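Long-range contacts in 2-hydroxyhepta-2,4-diene-1, 7-dioateisomerase (Mycobacterium abscessus, PDB 3R6O), which probably acts as a magnesium-dependent isomerase of the fumarylacetoacetate hydrolase family, working on 2-hydroxyhepta-2,4-diene-1,7-dioate: residues 176-181 and 233-238; 242-247 and 297-302. All coordinates share one frame; numbering follows the deposited sequence.

Interaction 1: 176-181 and 233-238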
ATOM      1  N   GLN A 176      -4.168 -23.581  -6.532  1.00 28.61           N
ATOM      2  CA  GLN A 176      -2.776 -23.155  -6.471  1.00 28.20           C
ATOM      3  C   GLN A 176      -2.501 -22.086  -5.418  1.00 26.93           C
ATOM      4  O   GLN A 176      -1.354 -21.785  -5.173  1.00 26.74           O
ATOM      5  CB  GLN A 176      -2.332 -22.578  -7.818  1.00 28.29           C
ATOM      6  CG  GLN A 176      -2.647 -23.391  -9.091  1.00 31.79           C
ATOM      7  CD  GLN A 176      -1.840 -24.654  -9.224  1.00 31.11           C
ATOM      8  OE1 GLN A 176      -1.696 -25.386  -8.268  1.00 38.73           O
ATOM      9  NE2 GLN A 176      -1.301 -24.919 -10.419  1.00 34.85           N
ATOM     10  N   ALA A 177      -3.530 -21.537  -4.773  1.00 26.23           N
ATOM     11  CA  ALA A 177      -3.346 -20.518  -3.728  1.00 25.11           C
ATOM     12  C   ALA A 177      -2.289 -20.914  -2.671  1.00 25.19           C
ATOM     13  O   ALA A 177      -1.477 -20.091  -2.265  1.00 24.59           O
ATOM     14  CB  ALA A 177      -4.647 -20.238  -3.049  1.00 24.72           C
ATOM     15  N   ILE A 178      -2.323 -22.163  -2.217  1.00 26.09           N
ATOM     16  CA  ILE A 178      -1.424 -22.662  -1.155  1.00 26.43           C
ATOM     17  C   ILE A 178       0.063 -22.531  -1.544  1.00 26.73           C
ATOM     18  O   ILE A 178       0.920 -22.238  -0.678  1.00 26.61           O
ATOM     19  CB  ILE A 178      -1.776 -24.146  -0.734  1.00 27.66           C
ATOM     20  CG1 ILE A 178      -0.914 -24.618   0.447  1.00 28.13           C
ATOM     21  CG2 ILE A 178      -1.603 -25.130  -1.926  1.00 28.86           C
ATOM     22  CD1 ILE A 178      -1.005 -23.758   1.691  1.00 27.17           C
ATOM     23  N   LYS A 179       0.358 -22.718  -2.836  1.00 27.25           N
ATOM     24  CA  LYS A 179       1.716 -22.582  -3.383  1.00 27.73           C
ATOM     25  C   LYS A 179       2.282 -21.156  -3.298  1.00 26.79           C
ATOM     26  O   LYS A 179       3.508 -20.991  -3.411  1.00 27.28           O
ATOM     27  CB  LYS A 179       1.762 -23.052  -4.842  1.00 28.54           C
ATOM     28  N   HIS A 180       1.407 -20.161  -3.121  1.00 25.65           N
ATOM     29  CA  HIS A 180       1.781 -18.753  -2.995  1.00 24.81           C
ATOM     30  C   HIS A 180       1.798 -18.214  -1.565  1.00 24.15           C
ATOM     31  O   HIS A 180       2.065 -17.017  -1.367  1.00 23.52           O
ATOM     32  CB  HIS A 180       0.845 -17.870  -3.846  1.00 24.15           C
ATOM     33  CG  HIS A 180       0.955 -18.129  -5.307  1.00 24.81           C
ATOM     34  ND1 HIS A 180       1.746 -17.373  -6.144  1.00 24.97           N
ATOM     35  CD2 HIS A 180       0.392 -19.088  -6.080  1.00 25.51           C
ATOM     36  CE1 HIS A 180       1.648 -17.851  -7.370  1.00 25.69           C
ATOM     37  NE2 HIS A 180       0.826 -18.884  -7.360  1.00 26.02           N
ATOM     38  N   VAL A 181       1.466 -19.048  -0.573  1.00 24.37           N
ATOM     39  CA  VAL A 181       1.450 -18.591   0.809  1.00 23.88           C
ATOM     40  C   VAL A 181       2.669 -19.152   1.555  1.00 24.74           C
ATOM     41  O   VAL A 181       2.853 -20.353   1.669  1.00 25.70           O
ATOM     42  CB  VAL A 181       0.094 -18.926   1.522  1.00 23.54           C
ATOM     43  CG1 VAL A 181       0.197 -18.701   2.994  1.00 23.32           C
ATOM     44  CG2 VAL A 181      -1.065 -18.069   0.900  1.00 22.72           C
ATOM     45  N   THR A 233      -0.316 -29.430   2.084  1.00 33.21           N
ATOM     46  CA  THR A 233      -0.885 -29.371   0.724  1.00 33.13           C
ATOM     47  C   THR A 233      -2.197 -28.597   0.665  1.00 32.13           C
ATOM     48  O   THR A 233      -2.715 -28.307  -0.433  1.00 31.90           O
ATOM     49  CB  THR A 233      -1.098 -30.781   0.149  1.00 34.53           C
ATOM     50  OG1 THR A 233      -1.939 -31.553   1.027  1.00 35.05           O
ATOM     51  CG2 THR A 233       0.241 -31.464  -0.017  1.00 36.51           C
ATOM     52  N   THR A 234      -2.715 -28.238   1.841  1.00 31.59           N
ATOM     53  CA  THR A 234      -3.907 -27.425   1.942  1.00 30.68           C
ATOM     54  C   THR A 234      -3.692 -26.378   3.029  1.00 29.71           C
ATOM     55  O   THR A 234      -2.668 -26.377   3.725  1.00 29.82           O
ATOM     56  CB  THR A 234      -5.128 -28.254   2.317  1.00 31.28           C
ATOM     57  OG1 THR A 234      -4.845 -28.954   3.532  1.00 33.45           O
ATOM     58  CG2 THR A 234      -5.490 -29.241   1.212  1.00 32.29           C
ATOM     59  N   PHE A 235      -4.648 -25.481   3.172  1.00 28.85           N
ATOM     60  CA  PHE A 235      -4.586 -24.496   4.253  1.00 28.00           C
ATOM     61  C   PHE A 235      -4.986 -25.134   5.569  1.00 28.42           C
ATOM     62  O   PHE A 235      -5.694 -26.148   5.592  1.00 29.20           O
ATOM     63  CB  PHE A 235      -5.473 -23.281   3.936  1.00 27.02           C
ATOM     64  CG  PHE A 235      -4.896 -22.412   2.866  1.00 26.49           C
ATOM     65  CD1 PHE A 235      -3.977 -21.416   3.184  1.00 25.84           C
ATOM     66  CD2 PHE A 235      -5.192 -22.644   1.537  1.00 26.75           C
ATOM     67  CE1 PHE A 235      -3.391 -20.679   2.184  1.00 25.48           C
ATOM     68  CE2 PHE A 235      -4.633 -21.901   0.556  1.00 26.35           C
ATOM     69  CZ  PHE A 235      -3.740 -20.903   0.874  1.00 25.71           C
ATOM     70  N   GLU A 236      -4.477 -24.569   6.656  1.00 28.00           N
ATOM     71  CA  GLU A 236      -4.773 -25.048   7.985  1.00 28.36           C
ATOM     72  C   GLU A 236      -5.961 -24.287   8.546  1.00 27.68           C
ATOM     73  O   GLU A 236      -6.454 -23.320   7.955  1.00 26.91           O
ATOM     74  CB  GLU A 236      -3.563 -24.887   8.914  1.00 28.41           C
ATOM     75  CG  GLU A 236      -2.319 -25.670   8.459  1.00 29.25           C
ATOM     76  CD  GLU A 236      -1.399 -26.052   9.596  1.00 31.48           C
ATOM     77  OE1 GLU A 236      -1.814 -25.981  10.775  1.00 31.32           O
ATOM     78  OE2 GLU A 236      -0.262 -26.472   9.309  1.00 33.77           O
ATOM     79  N   THR A 237      -6.447 -24.802   9.652  1.00 28.09           N
ATOM     80  CA  THR A 237      -7.555 -24.225  10.396  1.00 27.65           C
ATOM     81  C   THR A 237      -7.002 -23.630  11.689  1.00 27.28           C
ATOM     82  O   THR A 237      -6.076 -24.194  12.301  1.00 27.80           O
ATOM     83  CB  THR A 237      -8.574 -25.327  10.614  1.00 28.53           C
ATOM     84  OG1 THR A 237      -9.134 -25.658   9.325  1.00 28.78           O
ATOM     85  CG2 THR A 237      -9.682 -24.928  11.581  1.00 28.33           C
ATOM     86  N   PHE A 238      -7.550 -22.468  12.083  1.00 26.46           N
ATOM     87  CA  PHE A 238      -7.167 -21.816  13.333  1.00 26.13           C
ATOM     88  C   PHE A 238      -8.367 -21.422  14.166  1.00 25.95           C
ATOM     89  O   PHE A 238      -9.431 -21.099  13.627  1.00 25.73           O
ATOM     90  CB  PHE A 238      -6.346 -20.572  13.055  1.00 25.31           C
ATOM     91  CG  PHE A 238      -5.191 -20.837  12.191  1.00 25.48           C
ATOM     92  CD1 PHE A 238      -3.950 -21.128  12.725  1.00 25.87           C
ATOM     93  CD2 PHE A 238      -5.357 -20.862  10.826  1.00 27.64           C
ATOM     94  CE1 PHE A 238      -2.901 -21.422  11.899  1.00 26.17           C
ATOM     95  CE2 PHE A 238      -4.310 -21.131  10.005  1.00 27.05           C
ATOM     96  CZ  PHE A 238      -3.081 -21.413  10.539  1.00 28.16           C
TER

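Interaction 2: 242-247 and 297-302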
ATOM      1  N   LEU A 242      -9.808 -12.853  21.159  1.00 22.83           N
ATOM      2  CA  LEU A 242      -9.332 -11.587  21.643  1.00 22.48           C
ATOM      3  C   LEU A 242     -10.069 -11.203  22.934  1.00 22.74           C
ATOM      4  O   LEU A 242     -11.305 -11.324  23.018  1.00 22.93           O
ATOM      5  CB  LEU A 242      -9.537 -10.534  20.548  1.00 21.90           C
ATOM      6  CG  LEU A 242      -9.057  -9.116  20.844  1.00 21.57           C
ATOM      7  CD1 LEU A 242      -8.554  -8.389  19.563  1.00 21.08           C
ATOM      8  CD2 LEU A 242     -10.153  -8.268  21.574  1.00 21.63           C
ATOM      9  N   ARG A 243      -9.286 -10.795  23.932  1.00 22.85           N
ATOM     10  CA  ARG A 243      -9.740 -10.340  25.218  1.00 23.13           C
ATOM     11  C   ARG A 243      -9.200  -8.939  25.443  1.00 22.82           C
ATOM     12  O   ARG A 243      -8.184  -8.560  24.891  1.00 22.54           O
ATOM     13  CB  ARG A 243      -9.228 -11.232  26.371  1.00 23.75           C
ATOM     14  CG  ARG A 243      -9.498 -12.680  26.172  1.00 24.17           C
ATOM     15  CD  ARG A 243      -9.008 -13.555  27.323  1.00 24.88           C
ATOM     16  NE  ARG A 243      -9.559 -14.900  27.185  1.00 31.12           N
ATOM     17  CZ  ARG A 243     -10.660 -15.357  27.788  1.00 32.77           C
ATOM     18  NH1 ARG A 243     -11.364 -14.612  28.658  1.00 34.52           N
ATOM     19  NH2 ARG A 243     -11.044 -16.595  27.534  1.00 35.19           N
ATOM     20  N   ILE A 244      -9.886  -8.190  26.285  1.00 22.97           N
ATOM     21  CA  ILE A 244      -9.426  -6.886  26.738  1.00 22.86           C
ATOM     22  C   ILE A 244      -9.510  -6.887  28.246  1.00 23.40           C
ATOM     23  O   ILE A 244     -10.571  -7.146  28.801  1.00 23.72           O
ATOM     24  CB  ILE A 244     -10.239  -5.767  26.141  1.00 22.55           C
ATOM     25  CG1 ILE A 244      -9.941  -5.666  24.636  1.00 22.03           C
ATOM     26  CG2 ILE A 244      -9.892  -4.404  26.880  1.00 22.63           C
ATOM     27  CD1 ILE A 244     -10.851  -4.653  23.887  1.00 21.79           C
ATOM     28  N   ASN A 245      -8.350  -6.677  28.888  1.00 23.59           N
ATOM     29  CA  ASN A 245      -8.199  -6.835  30.323  1.00 24.19           C
ATOM     30  C   ASN A 245      -8.751  -8.166  30.829  1.00 24.64           C
ATOM     31  O   ASN A 245      -9.370  -8.218  31.868  1.00 25.10           O
ATOM     32  CB  ASN A 245      -8.862  -5.636  31.034  1.00 24.32           C
ATOM     33  CG  ASN A 245      -8.466  -4.317  30.415  1.00 23.93           C
ATOM     34  OD1 ASN A 245      -7.296  -4.127  29.987  1.00 23.77           O
ATOM     35  ND2 ASN A 245      -9.424  -3.397  30.316  1.00 23.85           N
ATOM     36  N   GLY A 246      -8.515  -9.250  30.075  1.00 24.57           N
ATOM     37  CA  GLY A 246      -8.903 -10.573  30.510  1.00 25.09           C
ATOM     38  C   GLY A 246     -10.311 -10.956  30.083  1.00 25.07           C
ATOM     39  O   GLY A 246     -10.659 -12.137  30.094  1.00 25.46           O
ATOM     40  N   GLU A 247     -11.136  -9.974  29.735  1.00 24.72           N
ATOM     41  CA  GLU A 247     -12.512 -10.252  29.294  1.00 24.79           C
ATOM     42  C   GLU A 247     -12.603 -10.642  27.814  1.00 24.38           C
ATOM     43  O   GLU A 247     -12.073  -9.927  26.925  1.00 23.80           O
ATOM     44  CB  GLU A 247     -13.371  -9.040  29.523  1.00 24.72           C
ATOM     45  CG  GLU A 247     -14.814  -9.236  29.163  1.00 25.38           C
ATOM     46  CD  GLU A 247     -15.597  -7.972  29.371  1.00 30.35           C
ATOM     47  OE1 GLU A 247     -14.967  -6.914  29.682  1.00 29.04           O
ATOM     48  OE2 GLU A 247     -16.839  -8.036  29.200  1.00 29.10           O
ATOM     49  N   TYR A 297     -15.371   0.489  22.534  1.00 22.40           N
ATOM     50  CA  TYR A 297     -14.155   0.936  21.871  1.00 21.93           C
ATOM     51  C   TYR A 297     -12.972   0.941  22.863  1.00 21.90           C
ATOM     52  O   TYR A 297     -13.152   0.865  24.073  1.00 22.27           O
ATOM     53  CB  TYR A 297     -14.325   2.315  21.201  1.00 21.99           C
ATOM     54  CG  TYR A 297     -15.368   2.387  20.083  1.00 22.06           C
ATOM     55  CD1 TYR A 297     -15.258   1.597  18.963  1.00 21.69           C
ATOM     56  CD2 TYR A 297     -16.412   3.320  20.119  1.00 22.59           C
ATOM     57  CE1 TYR A 297     -16.174   1.659  17.941  1.00 21.83           C
ATOM     58  CE2 TYR A 297     -17.356   3.401  19.080  1.00 22.77           C
ATOM     59  CZ  TYR A 297     -17.220   2.572  17.991  1.00 22.37           C
ATOM     60  OH  TYR A 297     -18.143   2.605  16.959  1.00 23.08           O
ATOM     61  N   LEU A 298     -11.757   0.898  22.315  1.00 21.51           N
ATOM     62  CA  LEU A 298     -10.538   0.865  23.104  1.00 21.54           C
ATOM     63  C   LEU A 298     -10.447   2.144  23.944  1.00 21.93           C
ATOM     64  O   LEU A 298     -10.724   3.232  23.454  1.00 21.99           O
ATOM     65  CB  LEU A 298      -9.328   0.703  22.204  1.00 21.15           C
ATOM     66  CG  LEU A 298      -9.346  -0.576  21.354  1.00 20.85           C
ATOM     67  CD1 LEU A 298      -8.135  -0.641  20.334  1.00 20.52           C
ATOM     68  CD2 LEU A 298      -9.374  -1.782  22.283  1.00 21.07           C
ATOM     69  N   ARG A 299     -10.107   1.964  25.214  1.00 22.26           N
ATOM     70  CA  ARG A 299     -10.001   3.037  26.199  1.00 22.75           C
ATOM     71  C   ARG A 299      -8.533   3.146  26.608  1.00 22.81           C
ATOM     72  O   ARG A 299      -7.817   2.164  26.574  1.00 22.64           O
ATOM     73  CB  ARG A 299     -10.837   2.694  27.417  1.00 23.21           C
ATOM     74  CG  ARG A 299     -12.364   2.579  27.135  1.00 23.32           C
ATOM     75  CD  ARG A 299     -13.071   1.807  28.264  1.00 28.50           C
ATOM     76  NE  ARG A 299     -12.607   0.413  28.346  1.00 29.53           N
ATOM     77  CZ  ARG A 299     -13.152  -0.556  29.084  1.00 32.36           C
ATOM     78  NH1 ARG A 299     -14.248  -0.360  29.840  1.00 33.16           N
ATOM     79  NH2 ARG A 299     -12.605  -1.768  29.035  1.00 33.40           N
ATOM     80  N   PRO A 300      -8.071   4.350  26.958  1.00 23.16           N
ATOM     81  CA  PRO A 300      -6.725   4.462  27.554  1.00 23.42           C
ATOM     82  C   PRO A 300      -6.493   3.516  28.743  1.00 23.71           C
ATOM     83  O   PRO A 300      -7.298   3.442  29.687  1.00 24.05           O
ATOM     84  CB  PRO A 300      -6.651   5.927  27.967  1.00 23.92           C
ATOM     85  CG  PRO A 300      -8.085   6.342  28.116  1.00 24.08           C
ATOM     86  CD  PRO A 300      -8.832   5.604  27.063  1.00 23.51           C
ATOM     87  N   GLY A 301      -5.403   2.761  28.688  1.00 23.64           N
ATOM     88  CA  GLY A 301      -5.114   1.786  29.707  1.00 23.97           C
ATOM     89  C   GLY A 301      -5.690   0.383  29.505  1.00 23.68           C
ATOM     90  O   GLY A 301      -5.325  -0.536  30.244  1.00 23.98           O
ATOM     91  N   ASP A 302      -6.599   0.200  28.544  1.00 23.21           N
ATOM     92  CA  ASP A 302      -6.968  -1.166  28.139  1.00 22.97           C
ATOM     93  C   ASP A 302      -5.715  -1.937  27.677  1.00 22.87           C
ATOM     94  O   ASP A 302      -4.773  -1.346  27.143  1.00 22.77           O
ATOM     95  CB  ASP A 302      -7.979  -1.148  26.987  1.00 22.52           C
ATOM     96  CG  ASP A 302      -9.406  -0.915  27.442  1.00 22.73           C
ATOM     97  OD1 ASP A 302      -9.689  -1.081  28.638  1.00 23.19           O
ATOM     98  OD2 ASP A 302     -10.263  -0.560  26.586  1.00 22.51           O
TER
HETATM   99  O   HOH W   1     -12.057  -4.053  31.086  1.00 30.22           O

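Interaction 1: 176-181 and 233-238
Ile178 lies against the aromatic ring of Phe235, and its side chain can be followed from the backbone outward along that ring. CB sits above the outer rim, on the face that CD1 covers, 3.9 Å from Phe235 CE2. From there the two branches part. Ile178 CG2 turns to the chain that precedes the phenylalanine and stops 3.7 Å from the carbonyl oxygen Thr233 O. CG1, anti to the backbone N (chi1 -175°), runs past the carbonyl of Thr234. The second torsion then swings CD1 over the ring: this methyl lies 3.9 Å from the Phe235 ring centroid, only 9° off the ring normal, which makes a well-centred CH-pi contact. The same Ile178 CD1 also approaches Thr234 O at 3.7 Å. The residue is thus laid along one face of the ring, its CD1 over the centre and Ile178 CA above the outer rim, 3.5 Å from Phe235 CZ.

The residues joined here belong to two connections of the fumarylacetoacetate hydrolase C-terminal region: a 3-10 turn that leads into strand 181-192, and the extended loop between strands 226-228 and 239-244. Within the turn, the backbone bonds from His180 N to Ala177 O and from Val181 N to Ile178 O keep Ala177, Ile178 and Val181 on the flank that faces Phe235. Val181 meets the ring at its edge, in the ring plane, with CG2 3.7 Å from Phe235 CE1. Ala177 CB approaches the ring at Phe235 CE2, 4.0 Å away. Helix 261-269 completes the apolar cluster, Ala262 touching both Ala177 and Phe235, and Val265 touching Ala177 and Val181. No hydrogen bond spans the two segments.

Interaction 2: 242-247 and 297-302
Asn245 and Asp302 make the one direct hydrogen bond of this contact, Asn245 ND2 to Asp302 OD1 at 2.9 Å, with an N-H...O angle of 151°. The amide comes from above the carboxylate plane, the two planes lying 56° apart; Asn245 OD1 meanwhile accepts from Val303 N, so both ends of the amide are engaged. The carboxylate is positioned from its own segment: Arg299 NE reaches the syn lone pair of Asp302 OD2 at 3.1 Å, almost straight and in the guanidinium plane, while Arg299 N grips the same oxygen from above. Arg299 NH2 adds a weak, bent bond to Asp302 OD1, 3.0 Å away, as part of the salt bridge. A water accepts from Asn245 ND2 and, weakly, from Arg299 NH2.

Van der Waals packing lies beside this network. The methyl Ile244 CG2, anti to the backbone N, is set against the carboxylate carbon Asp302 CG at 3.6 Å. The apolar contact is made by the other branch, Ile244 CD1 lying 3.6 Å from Leu298 CD2, near Tyr157.

Each segment is bent by a beta turn, type II from Arg299 to Asp302 and type I' from Ile244 to Glu247. The latter is the tight turn of a two-residue beta hairpin, here linking strands 239-244 and 247-253 beside strand 303-308.

From the N terminus the chain first passes through 176-181, the turn that leads into strand 181-192, and returns at 233-238, where interaction 1 closes a loop of about fifty residues that includes helix 210-214. Strand 239-244 follows at once and leads into 242-247; a second loop of similar length, carrying helix 261-269, ends where 297-302 closes interaction 2. The two loops therefore stand in series, neither nested nor crossed, with their centres 32 Å apart on opposite sides of the chain's centre. Interaction 1 joins the approaches to the sheet holding strand 181-192 and the sheet holding strand 239-244, whereas interaction 2 ties a hairpin of the latter sheet to the lead-in of its neighbouring strand 303-308.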